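Local atomic coordinates of imelysin (Bacteroides ovatus ATCC 8483, PDB entry 3OYV), a protein that probably takes part in bacterial iron uptake, as implicated for imelysin-like proteins, and is classed as a peptidase. Residues A[25-30]-A[319-324]; A[122-127]-A[281-286]; A[266-271]-A[356-361]. All blocks are in the same frame, centred on the assembly; numbering follows the deposited sequence. Where two conformers were deposited one is given.

The three contacts illustrate how a mostly helical chain is tied together by residues far apart in sequence. Contact 2 lies at the heart of the fold, its centre about 5 Å from that of the chain; the nearest atoms of its Glu286 side chain lie about 2 Å from an unidentified bound molecule and about 3 Å from a glycerol, both probably from the crystallisation liquor, though such molecules can mark a pocket. Contacts 1 and 3 sit peripherally on one side, centres about 18 Å and nearest atoms about 5 Å apart. Helix 265-283 serves contacts 3 and 2, centres about 23 Å apart. In sequence, contact 2 falls between the segments of contact 1.

Contact 1 (A[25-30]-A[319-324]); sequences HNYMRN and QSWSDL
A T-shaped aromatic pair, Tyr27 on the long helix 21-47 and Trp321 on the short helix 319-323, marks where these two helices meet nearly at right angles, their local axes 9.1 Å apart. The edge of the Tyr27 ring is turned to the face of the indole, with the planes at 77° and the centroid of the tyrosine ring 4.8 Å from that of the six-membered ring of Trp321. Tyr27 CD1 makes the nearest approach, 3.6 Å from Trp321 CZ2, displaced towards the rim of the indole. With Tyr27 CG anti to its own nitrogen (chi1 -159°), the ring leans towards the tryptophan, while the hydroxyl OH bonds to the carbonyl of Val341. The carboxamide of Asn30 adds to the fit, its CG lying 3.6 Å from Trp321 CH2, and its OD1 bonds to the backbone N of Val335.

The polar half belongs to Asn26. Its ND2 donates to Trp321 O at 2.8 Å with an N-H...O angle of 163°, arriving nearly along the C=O axis, with the acceptor close to the plane of the Asn26 amide. OD1 of the same amide accepts from Trp326 NE1 and from a water, which also donates to Leu324 O, so both ends of the amide are held and its rotation is fixed. A second water donates to the carbonyls of Ser322 and Leu324.

With an alanine in place of the indole, the backbone acceptor for Asn26 would remain, but the Tyr27 edge would probably lose its facing ring and a gap would open beside Asn30. Around the pair, Tyr27 also packs on Thr346 and Leu350 of helix 343-351, while Trp321 reaches back to Ser23 of helix 21-47 and to the loop residue Val335.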
loop_
_atom_site.group_PDB
_atom_site.type_symbol
_atom_site.label_atom_id
_atom_site.label_comp_id
_atom_site.label_asym_id
_atom_site.label_seq_id
_atom_site.Cartn_x
_atom_site.Cartn_y
_atom_site.Cartn_z
ATOM N N HIS A 25 -0.908 -20.604 -14.195
ATOM C CA HIS A 25 -2.134 -20.787 -13.398
ATOM C C HIS A 25 -1.808 -21.119 -11.959
ATOM O O HIS A 25 -2.346 -20.512 -11.013
ATOM C CB HIS A 25 -3.006 -21.904 -13.977
ATOM C CG HIS A 25 -3.500 -21.629 -15.378
ATOM N ND1 HIS A 25 -4.042 -22.613 -16.187
ATOM C CD2 HIS A 25 -3.471 -20.507 -16.138
ATOM C CE1 HIS A 25 -4.376 -22.093 -17.356
ATOM N NE2 HIS A 25 -4.054 -20.815 -17.348
ATOM N N ASN A 26 -0.981 -22.146 -11.777
ATOM C CA ASN A 26 -0.651 -22.588 -10.441
ATOM C C ASN A 26 0.059 -21.522 -9.603
ATOM O O ASN A 26 -0.215 -21.389 -8.397
ATOM C CB ASN A 26 0.184 -23.860 -10.523
ATOM C CG ASN A 26 -0.664 -25.079 -10.910
ATOM O OD1 ASN A 26 -1.839 -25.148 -10.559
ATOM N ND2 ASN A 26 -0.052 -26.055 -11.601
ATOM N N TYR A 27 0.990 -20.806 -10.219
ATOM C CA TYR A 27 1.743 -19.809 -9.453
ATOM C C TYR A 27 0.885 -18.584 -9.144
ATOM O O TYR A 27 0.958 -18.039 -8.050
ATOM C CB TYR A 27 3.076 -19.435 -10.087
ATOM C CG TYR A 27 3.987 -18.835 -9.049
ATOM C CD1 TYR A 27 4.374 -19.576 -7.930
ATOM C CD2 TYR A 27 4.432 -17.531 -9.167
ATOM C CE1 TYR A 27 5.189 -19.044 -6.977
ATOM C CE2 TYR A 27 5.268 -16.984 -8.203
ATOM C CZ TYR A 27 5.648 -17.753 -7.107
ATOM O OH TYR A 27 6.492 -17.241 -6.133
HETATM N N MSE A 28 0.062 -18.156 -10.104
HETATM C CA MSE A 28 -0.906 -17.069 -9.833
HETATM C C MSE A 28 -1.774 -17.445 -8.648
HETATM O O MSE A 28 -1.998 -16.624 -7.762
HETATM C CB MSE A 28 -1.811 -16.760 -11.019
HETATM C CG MSE A 28 -1.243 -15.860 -12.054
HETATM SE SE MSE A 28 -2.605 -15.204 -13.224
HETATM C CE MSE A 28 -3.256 -16.903 -13.868
ATOM N N ARG A 29 -2.306 -18.670 -8.681
ATOM C CA ARG A 29 -3.122 -19.138 -7.568
ATOM C C ARG A 29 -2.350 -19.083 -6.249
ATOM O O ARG A 29 -2.876 -18.657 -5.226
ATOM C CB ARG A 29 -3.673 -20.563 -7.793
ATOM C CG ARG A 29 -4.434 -21.120 -6.657
ATOM C CD ARG A 29 -5.082 -22.409 -7.046
ATOM N NE ARG A 29 -5.602 -23.037 -5.833
ATOM C CZ ARG A 29 -6.313 -24.160 -5.789
ATOM N NH1 ARG A 29 -6.543 -24.833 -6.883
ATOM N NH2 ARG A 29 -6.749 -24.632 -4.623
ATOM N N ASN A 30 -1.107 -19.553 -6.274
ATOM C CA ASN A 30 -0.296 -19.554 -5.077
ATOM C C ASN A 30 -0.131 -18.138 -4.507
ATOM O O ASN A 30 -0.312 -17.904 -3.316
ATOM C CB ASN A 30 1.079 -20.160 -5.355
ATOM C CG ASN A 30 1.812 -20.512 -4.063
ATOM O OD1 ASN A 30 1.401 -21.415 -3.341
ATOM N ND2 ASN A 30 2.874 -19.755 -3.734
ATOM N N GLN A 319 8.967 -27.268 -14.516
ATOM C CA GLN A 319 8.090 -28.415 -14.649
ATOM C C GLN A 319 7.351 -28.676 -13.336
ATOM O O GLN A 319 6.215 -29.141 -13.341
ATOM C CB GLN A 319 8.875 -29.652 -15.105
ATOM C CG GLN A 319 8.009 -30.772 -15.640
ATOM C CD GLN A 319 7.333 -30.434 -16.957
ATOM O OE1 GLN A 319 7.983 -29.995 -17.900
ATOM N NE2 GLN A 319 6.023 -30.635 -17.025
ATOM N N SER A 320 7.976 -28.364 -12.188
ATOM C CA SER A 320 7.346 -28.640 -10.904
ATOM C C SER A 320 6.067 -27.829 -10.737
ATOM O O SER A 320 5.043 -28.353 -10.316
ATOM C CB SER A 320 8.292 -28.378 -9.710
ATOM O OG SER A 320 8.647 -27.006 -9.645
ATOM N N TRP A 321 6.114 -26.533 -11.060
ATOM C CA TRP A 321 4.896 -25.716 -10.955
ATOM C C TRP A 321 3.883 -26.079 -12.045
ATOM O O TRP A 321 2.687 -25.937 -11.846
ATOM C CB TRP A 321 5.220 -24.217 -10.970
ATOM C CG TRP A 321 5.686 -23.708 -9.653
ATOM C CD1 TRP A 321 6.973 -23.488 -9.263
ATOM C CD2 TRP A 321 4.861 -23.417 -8.528
ATOM N NE1 TRP A 321 6.986 -23.045 -7.964
ATOM C CE2 TRP A 321 5.706 -22.997 -7.489
ATOM C CE3 TRP A 321 3.479 -23.450 -8.304
ATOM C CZ2 TRP A 321 5.214 -22.635 -6.235
ATOM C CZ3 TRP A 321 2.994 -23.089 -7.057
ATOM C CH2 TRP A 321 3.862 -22.683 -6.044
ATOM N N SER A 322 4.371 -26.600 -13.165
ATOM C CA SER A 322 3.463 -27.070 -14.241
ATOM C C SER A 322 2.676 -28.293 -13.821
ATOM O O SER A 322 1.516 -28.466 -14.181
ATOM C CB SER A 322 4.252 -27.401 -15.521
ATOM O OG SER A 322 3.388 -27.610 -16.619
ATOM N N ASP A 323 3.341 -29.178 -13.092
ATOM C CA ASP A 323 2.835 -30.502 -12.717
ATOM C C ASP A 323 2.096 -30.530 -11.374
ATOM O O ASP A 323 1.480 -31.523 -11.015
ATOM C CB ASP A 323 4.025 -31.482 -12.621
ATOM C CG ASP A 323 4.630 -31.840 -13.958
ATOM O OD1 ASP A 323 3.982 -31.660 -15.040
ATOM O OD2 ASP A 323 5.789 -32.349 -13.907
ATOM N N LEU A 324 2.123 -29.422 -10.627
ATOM C CA LEU A 324 1.508 -29.366 -9.311
ATOM C C LEU A 324 0.004 -29.646 -9.366
ATOM O O LEU A 324 -0.696 -29.120 -10.243
ATOM C CB LEU A 324 1.738 -27.983 -8.676
ATOM C CG LEU A 324 1.086 -27.711 -7.340
ATOM C CD1 LEU A 324 1.694 -28.544 -6.216
ATOM C CD2 LEU A 324 1.182 -26.200 -7.022
HETATM O O HOH W 1 -0.924 -29.023 -12.887
HETATM O O HOH W 2 -3.255 -27.713 -10.500
#

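Contact 2 (A[122-127]-A[281-286]); sequences RDDYTN and PWEKSE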
loop_
_atom_site.group_PDB
_atom_site.type_symbol
_atom_site.label_atom_id
_atom_site.label_comp_id
_atom_site.label_asym_id
_atom_site.label_seq_id
_atom_site.Cartn_x
_atom_site.Cartn_y
_atom_site.Cartn_z
ATOM N N ARG A 122 1.441 6.478 -10.619
ATOM C CA ARG A 122 0.846 7.745 -10.197
ATOM C C ARG A 122 -0.311 7.524 -9.220
ATOM O O ARG A 122 -0.392 8.156 -8.189
ATOM C CB ARG A 122 0.354 8.555 -11.400
ATOM C CG ARG A 122 1.474 9.209 -12.196
ATOM C CD ARG A 122 1.045 9.649 -13.591
ATOM N NE ARG A 122 -0.068 10.607 -13.538
ATOM C CZ ARG A 122 -1.357 10.313 -13.659
ATOM N NH1 ARG A 122 -1.775 9.085 -13.911
ATOM N NH2 ARG A 122 -2.273 11.286 -13.530
ATOM N N ASP A 123 -1.228 6.639 -9.600
ATOM C CA ASP A 123 -2.412 6.425 -8.800
ATOM C C ASP A 123 -2.078 5.758 -7.466
ATOM O O ASP A 123 -2.648 6.099 -6.441
ATOM C CB ASP A 123 -3.452 5.633 -9.597
ATOM C CG ASP A 123 -4.127 6.438 -10.696
ATOM O OD1 ASP A 123 -4.053 7.683 -10.661
ATOM O OD2 ASP A 123 -4.744 5.788 -11.575
ATOM N N ASP A 124 -1.131 4.814 -7.486
ATOM C CA ASP A 124 -0.621 4.166 -6.293
ATOM C C ASP A 124 -0.118 5.224 -5.309
ATOM O O ASP A 124 -0.559 5.305 -4.158
ATOM C CB ASP A 124 0.481 3.216 -6.776
ATOM C CG ASP A 124 1.267 2.532 -5.677
ATOM O OD1 ASP A 124 1.063 2.732 -4.467
ATOM O OD2 ASP A 124 2.155 1.710 -6.057
ATOM N N TYR A 125 0.806 6.057 -5.775
ATOM C CA TYR A 125 1.479 6.984 -4.867
ATOM C C TYR A 125 0.505 8.056 -4.380
ATOM O O TYR A 125 0.602 8.511 -3.236
ATOM C CB TYR A 125 2.721 7.629 -5.493
ATOM C CG TYR A 125 3.715 6.690 -6.173
ATOM C CD1 TYR A 125 3.736 5.306 -5.932
ATOM C CD2 TYR A 125 4.626 7.211 -7.083
ATOM C CE1 TYR A 125 4.610 4.474 -6.623
ATOM C CE2 TYR A 125 5.498 6.395 -7.759
ATOM C CZ TYR A 125 5.501 5.026 -7.528
ATOM O OH TYR A 125 6.373 4.247 -8.282
ATOM N N THR A 126 -0.428 8.446 -5.248
ATOM C CA THR A 126 -1.477 9.388 -4.874
ATOM C C THR A 126 -2.356 8.788 -3.771
ATOM O O THR A 126 -2.673 9.462 -2.781
ATOM C CB THR A 126 -2.324 9.794 -6.083
ATOM O OG1 THR A 126 -1.487 10.349 -7.085
ATOM C CG2 THR A 126 -3.383 10.828 -5.728
ATOM N N ASN A 127 -2.729 7.509 -3.925
ATOM C CA ASN A 127 -3.481 6.819 -2.862
ATOM C C ASN A 127 -2.728 6.772 -1.557
ATOM O O ASN A 127 -3.318 6.893 -0.489
ATOM C CB ASN A 127 -3.863 5.403 -3.305
ATOM C CG ASN A 127 -5.043 5.378 -4.248
ATOM O OD1 ASN A 127 -5.814 6.338 -4.338
ATOM N ND2 ASN A 127 -5.189 4.272 -4.982
ATOM N N PRO A 281 -7.542 -0.175 -1.154
ATOM C CA PRO A 281 -7.437 -0.103 0.292
ATOM C C PRO A 281 -6.005 -0.362 0.773
ATOM O O PRO A 281 -5.577 0.240 1.779
ATOM C CB PRO A 281 -8.417 -1.170 0.780
ATOM C CG PRO A 281 -8.567 -2.086 -0.386
ATOM C CD PRO A 281 -8.507 -1.215 -1.565
ATOM N N TRP A 282 -5.245 -1.206 0.076
ATOM C CA TRP A 282 -3.843 -1.401 0.452
ATOM C C TRP A 282 -3.063 -0.083 0.388
ATOM O O TRP A 282 -2.424 0.350 1.343
ATOM C CB TRP A 282 -3.133 -2.424 -0.447
ATOM C CG TRP A 282 -1.683 -2.471 -0.087
ATOM C CD1 TRP A 282 -0.661 -1.895 -0.770
ATOM C CD2 TRP A 282 -1.113 -3.054 1.096
ATOM N NE1 TRP A 282 0.512 -2.085 -0.092
ATOM C CE2 TRP A 282 0.269 -2.775 1.067
ATOM C CE3 TRP A 282 -1.630 -3.730 2.194
ATOM C CZ2 TRP A 282 1.134 -3.210 2.066
ATOM C CZ3 TRP A 282 -0.761 -4.180 3.171
ATOM C CH2 TRP A 282 0.597 -3.895 3.114
ATOM N N GLU A 283 -3.192 0.591 -0.750
ATOM C CA GLU A 283 -2.428 1.825 -0.974
ATOM C C GLU A 283 -2.903 2.914 0.004
ATOM O O GLU A 283 -2.094 3.713 0.512
ATOM C CB GLU A 283 -2.570 2.223 -2.440
ATOM C CG GLU A 283 -1.944 1.246 -3.394
ATOM C CD GLU A 283 -2.369 1.359 -4.845
ATOM O OE1 GLU A 283 -3.408 1.991 -5.139
ATOM O OE2 GLU A 283 -1.673 0.689 -5.665
ATOM N N LYS A 284 -4.208 2.929 0.275
ATOM C CA LYS A 284 -4.768 3.876 1.236
ATOM C C LYS A 284 -4.539 3.490 2.692
ATOM O O LYS A 284 -4.975 4.200 3.611
ATOM C CB LYS A 284 -6.244 4.087 0.955
ATOM C CG LYS A 284 -6.480 4.792 -0.367
ATOM C CD LYS A 284 -7.936 5.064 -0.550
ATOM C CE LYS A 284 -8.231 6.014 -1.687
ATOM N NZ LYS A 284 -9.702 6.257 -1.805
ATOM N N SER A 285 -3.803 2.398 2.937
ATOM C CA SER A 285 -3.395 2.014 4.278
ATOM C C SER A 285 -1.961 2.367 4.560
ATOM O O SER A 285 -1.524 2.148 5.678
ATOM C CB SER A 285 -3.588 0.503 4.514
ATOM O OG SER A 285 -2.527 -0.284 4.006
ATOM N N GLU A 286 -1.210 2.899 3.599
ATOM C CA GLU A 286 0.239 3.008 3.792
ATOM C C GLU A 286 0.697 4.141 4.704
ATOM O O GLU A 286 1.868 4.194 5.027
ATOM C CB GLU A 286 0.994 3.000 2.469
ATOM C CG GLU A 286 0.830 1.702 1.683
ATOM C CD GLU A 286 1.640 1.642 0.391
ATOM O OE1 GLU A 286 2.767 2.202 0.320
ATOM O OE2 GLU A 286 1.151 1.034 -0.561
#
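Asn127 and Glu283 provide the hydrogen bond that joins helix 121-137 to the end of helix 265-283. Asn127 ND2 donates to Glu283 OE1 at 2.9 Å with an N-H...O angle of 166°, so that the N-H points almost straight at the oxygen, and the acceptor lies almost in the amide plane. Glu283 reaches across because its chain is extended beyond CG.

Packing contacts lie beside this bond. Asn127 CB touches Glu283 CB at 3.5 Å, and in one of the lysine's two conformers Lys284 CE comes to 3.6 Å from Asn127 OD1.

Like charges form the third element. The carboxylates of Asp124 and Glu283 are stacked, their planes only 10° apart, with Asp124 OD1 3.6 Å from Glu283 OE2. Such an approach would be costly alone, but Glu283 OE2 is paired with Arg279 in a salt bridge and hydrogen-bonded to His120 NE2, while Asp124 OD2 bonds to Ser115 OG; these partners probably offset the repulsion. Nearby, in one of its two conformers, Glu286 OE1 forms a salt bridge with Lys93 and bonds to a bound glycerol, consistent with a polar pocket at this junction.

The helix runs out into a type I turn from Glu283 to Glu286, two of whose carbonyls are taken up by helix 121-137, Glu283 O by Asn128 ND2 and Lys284 O by Ser131 OG, while helix 71-102 packs against Tyr125 and helix 223-261 against Pro281 and Trp282.

Contact 3 (A[266-271]-A[356-361]); sequences SAFETA and EPRKVQ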
loop_
_atom_site.group_PDB
_atom_site.type_symbol
_atom_site.label_atom_id
_atom_site.label_comp_id
_atom_site.label_asym_id
_atom_site.label_seq_id
_atom_site.Cartn_x
_atom_site.Cartn_y
_atom_site.Cartn_z
ATOM N N SER A 266 -10.456 -11.782 -21.764
ATOM C CA SER A 266 -11.462 -11.204 -20.880
ATOM C C SER A 266 -11.182 -11.569 -19.430
ATOM O O SER A 266 -11.357 -10.753 -18.535
ATOM C CB SER A 266 -12.852 -11.688 -21.271
ATOM O OG SER A 266 -13.209 -11.188 -22.540
ATOM N N ALA A 267 -10.771 -12.808 -19.191
ATOM C CA ALA A 267 -10.436 -13.256 -17.843
ATOM C C ALA A 267 -9.226 -12.522 -17.258
ATOM O O ALA A 267 -9.212 -12.201 -16.063
ATOM C CB ALA A 267 -10.227 -14.748 -17.779
ATOM N N PHE A 268 -8.236 -12.254 -18.091
ATOM C CA PHE A 268 -7.098 -11.433 -17.663
ATOM C C PHE A 268 -7.584 -10.042 -17.265
ATOM O O PHE A 268 -7.182 -9.497 -16.258
ATOM C CB PHE A 268 -6.016 -11.382 -18.745
ATOM C CG PHE A 268 -4.917 -12.418 -18.573
ATOM C CD1 PHE A 268 -3.967 -12.298 -17.580
ATOM C CD2 PHE A 268 -4.823 -13.490 -19.441
ATOM C CE1 PHE A 268 -2.962 -13.236 -17.428
ATOM C CE2 PHE A 268 -3.817 -14.430 -19.303
ATOM C CZ PHE A 268 -2.880 -14.302 -18.287
ATOM N N GLU A 269 -8.395 -9.434 -18.137
ATOM C CA GLU A 269 -8.947 -8.101 -17.843
ATOM C C GLU A 269 -9.706 -8.077 -16.512
ATOM O O GLU A 269 -9.558 -7.157 -15.723
ATOM C CB GLU A 269 -9.873 -7.616 -18.964
ATOM C CG GLU A 269 -9.094 -7.289 -20.251
ATOM C CD GLU A 269 -9.941 -7.178 -21.522
ATOM O OE1 GLU A 269 -11.185 -7.233 -21.439
ATOM O OE2 GLU A 269 -9.335 -7.040 -22.619
ATOM N N THR A 270 -10.521 -9.092 -16.283
ATOM C CA THR A 270 -11.281 -9.206 -15.050
ATOM C C THR A 270 -10.377 -9.322 -13.815
ATOM O O THR A 270 -10.641 -8.700 -12.792
ATOM C CB THR A 270 -12.256 -10.393 -15.176
ATOM O OG1 THR A 270 -13.157 -10.109 -16.261
ATOM C CG2 THR A 270 -13.049 -10.609 -13.879
ATOM N N ALA A 271 -9.321 -10.131 -13.905
ATOM C CA ALA A 271 -8.371 -10.269 -12.815
ATOM C C ALA A 271 -7.585 -8.963 -12.602
ATOM O O ALA A 271 -7.387 -8.563 -11.455
ATOM C CB ALA A 271 -7.433 -11.446 -13.028
ATOM N N GLU A 356 -0.875 -2.758 -19.758
ATOM C CA GLU A 356 -2.150 -3.338 -20.214
ATOM C C GLU A 356 -2.284 -4.757 -19.677
ATOM O O GLU A 356 -1.275 -5.401 -19.389
ATOM C CB GLU A 356 -2.235 -3.364 -21.751
ATOM C CG GLU A 356 -2.230 -1.982 -22.433
ATOM C CD GLU A 356 -3.504 -1.139 -22.176
ATOM O OE1 GLU A 356 -4.459 -1.595 -21.489
ATOM O OE2 GLU A 356 -3.547 0.016 -22.674
ATOM N N PRO A 357 -3.527 -5.252 -19.554
ATOM C CA PRO A 357 -3.695 -6.651 -19.205
ATOM C C PRO A 357 -2.977 -7.542 -20.200
ATOM O O PRO A 357 -2.969 -7.251 -21.415
ATOM C CB PRO A 357 -5.216 -6.862 -19.300
ATOM C CG PRO A 357 -5.784 -5.531 -18.940
ATOM C CD PRO A 357 -4.816 -4.545 -19.586
ATOM N N ARG A 358 -2.404 -8.640 -19.707
ATOM C CA ARG A 358 -1.836 -9.628 -20.609
ATOM C C ARG A 358 -2.915 -10.276 -21.465
ATOM O O ARG A 358 -4.095 -10.326 -21.092
ATOM C CB ARG A 358 -1.094 -10.684 -19.839
ATOM C CG ARG A 358 0.175 -10.151 -19.251
ATOM C CD ARG A 358 0.846 -11.219 -18.435
ATOM N NE ARG A 358 2.126 -10.865 -17.805
ATOM C CZ ARG A 358 3.326 -10.981 -18.377
ATOM N NH1 ARG A 358 3.462 -11.245 -19.682
ATOM N NH2 ARG A 358 4.407 -10.779 -17.646
ATOM N N LYS A 359 -2.466 -10.809 -22.594
ATOM C CA LYS A 359 -3.327 -11.520 -23.528
ATOM C C LYS A 359 -2.828 -12.942 -23.699
ATOM O O LYS A 359 -1.641 -13.247 -23.510
ATOM C CB LYS A 359 -3.351 -10.819 -24.898
ATOM C CG LYS A 359 -3.885 -9.411 -24.849
ATOM C CD LYS A 359 -3.864 -8.808 -26.215
ATOM C CE LYS A 359 -4.428 -7.401 -26.205
ATOM N NZ LYS A 359 -4.475 -6.818 -27.582
ATOM N N VAL A 360 -3.760 -13.810 -24.057
ATOM C CA VAL A 360 -3.423 -15.167 -24.431
ATOM C C VAL A 360 -2.938 -15.152 -25.904
ATOM O O VAL A 360 -3.163 -14.199 -26.665
ATOM C CB VAL A 360 -4.615 -16.130 -24.187
ATOM C CG1 VAL A 360 -5.138 -16.013 -22.712
ATOM C CG2 VAL A 360 -5.724 -15.883 -25.189
ATOM N N GLN A 361 -2.255 -16.211 -26.282
ATOM C CA GLN A 361 -1.620 -16.292 -27.601
ATOM C C GLN A 361 -2.675 -16.405 -28.702
ATOM O O GLN A 361 -3.804 -16.862 -28.496
ATOM C CB GLN A 361 -0.714 -17.533 -27.656
ATOM C CG GLN A 361 0.723 -17.291 -28.052
ATOM C CD GLN A 361 1.465 -18.612 -28.210
ATOM O OE1 GLN A 361 0.865 -19.633 -28.573
ATOM N NE2 GLN A 361 2.765 -18.603 -27.929
ATOM O OXT GLN A 361 -2.412 -16.061 -29.862
#
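Phe268, near the start of helix 265-283, rests against the C-terminal tail through Arg358 and Val360. Its chi1 of -94° lies away from a staggered position, and in this pose the ring offers one face to Arg358 and an edge to Val360. Arg358 CB sits over the face in a CH-pi contact, 4.1 Å from the ring centroid and 18° off the normal. Arg358 O approaches the root of the ring, 3.2 Å from Phe268 CB, a close but not hydrogen-bonded approach.

Beyond CB the arginine parts from the phenylalanine. Its chain is extended from CG to NE and then turns (chi4 -88°), carrying the guanidinium away to the carbonyls of Ile14 and Phe349 and to a bound glycerol. The CG1 methyl of Val360 meets the ring edge near its plane, 4.0 Å from Phe268 CE2. Elsewhere in the contact the extended Glu269 contributes only its aliphatic part, with CG 4.0 Å from Pro357 CG. Tyr16 meets Phe268 edge-to-face, and Leu259 of helix 223-261 and Leu351 of helix 343-351 also touch it.

No hydrogen bond crosses between the two segments. Between them the contact is apolar and CH-pi, with polar anchoring just beside it: Val360 N bonds to Asn265 OD1 at the helix start, and the guanidinium of Arg358 ties the tail to other parts of the chain.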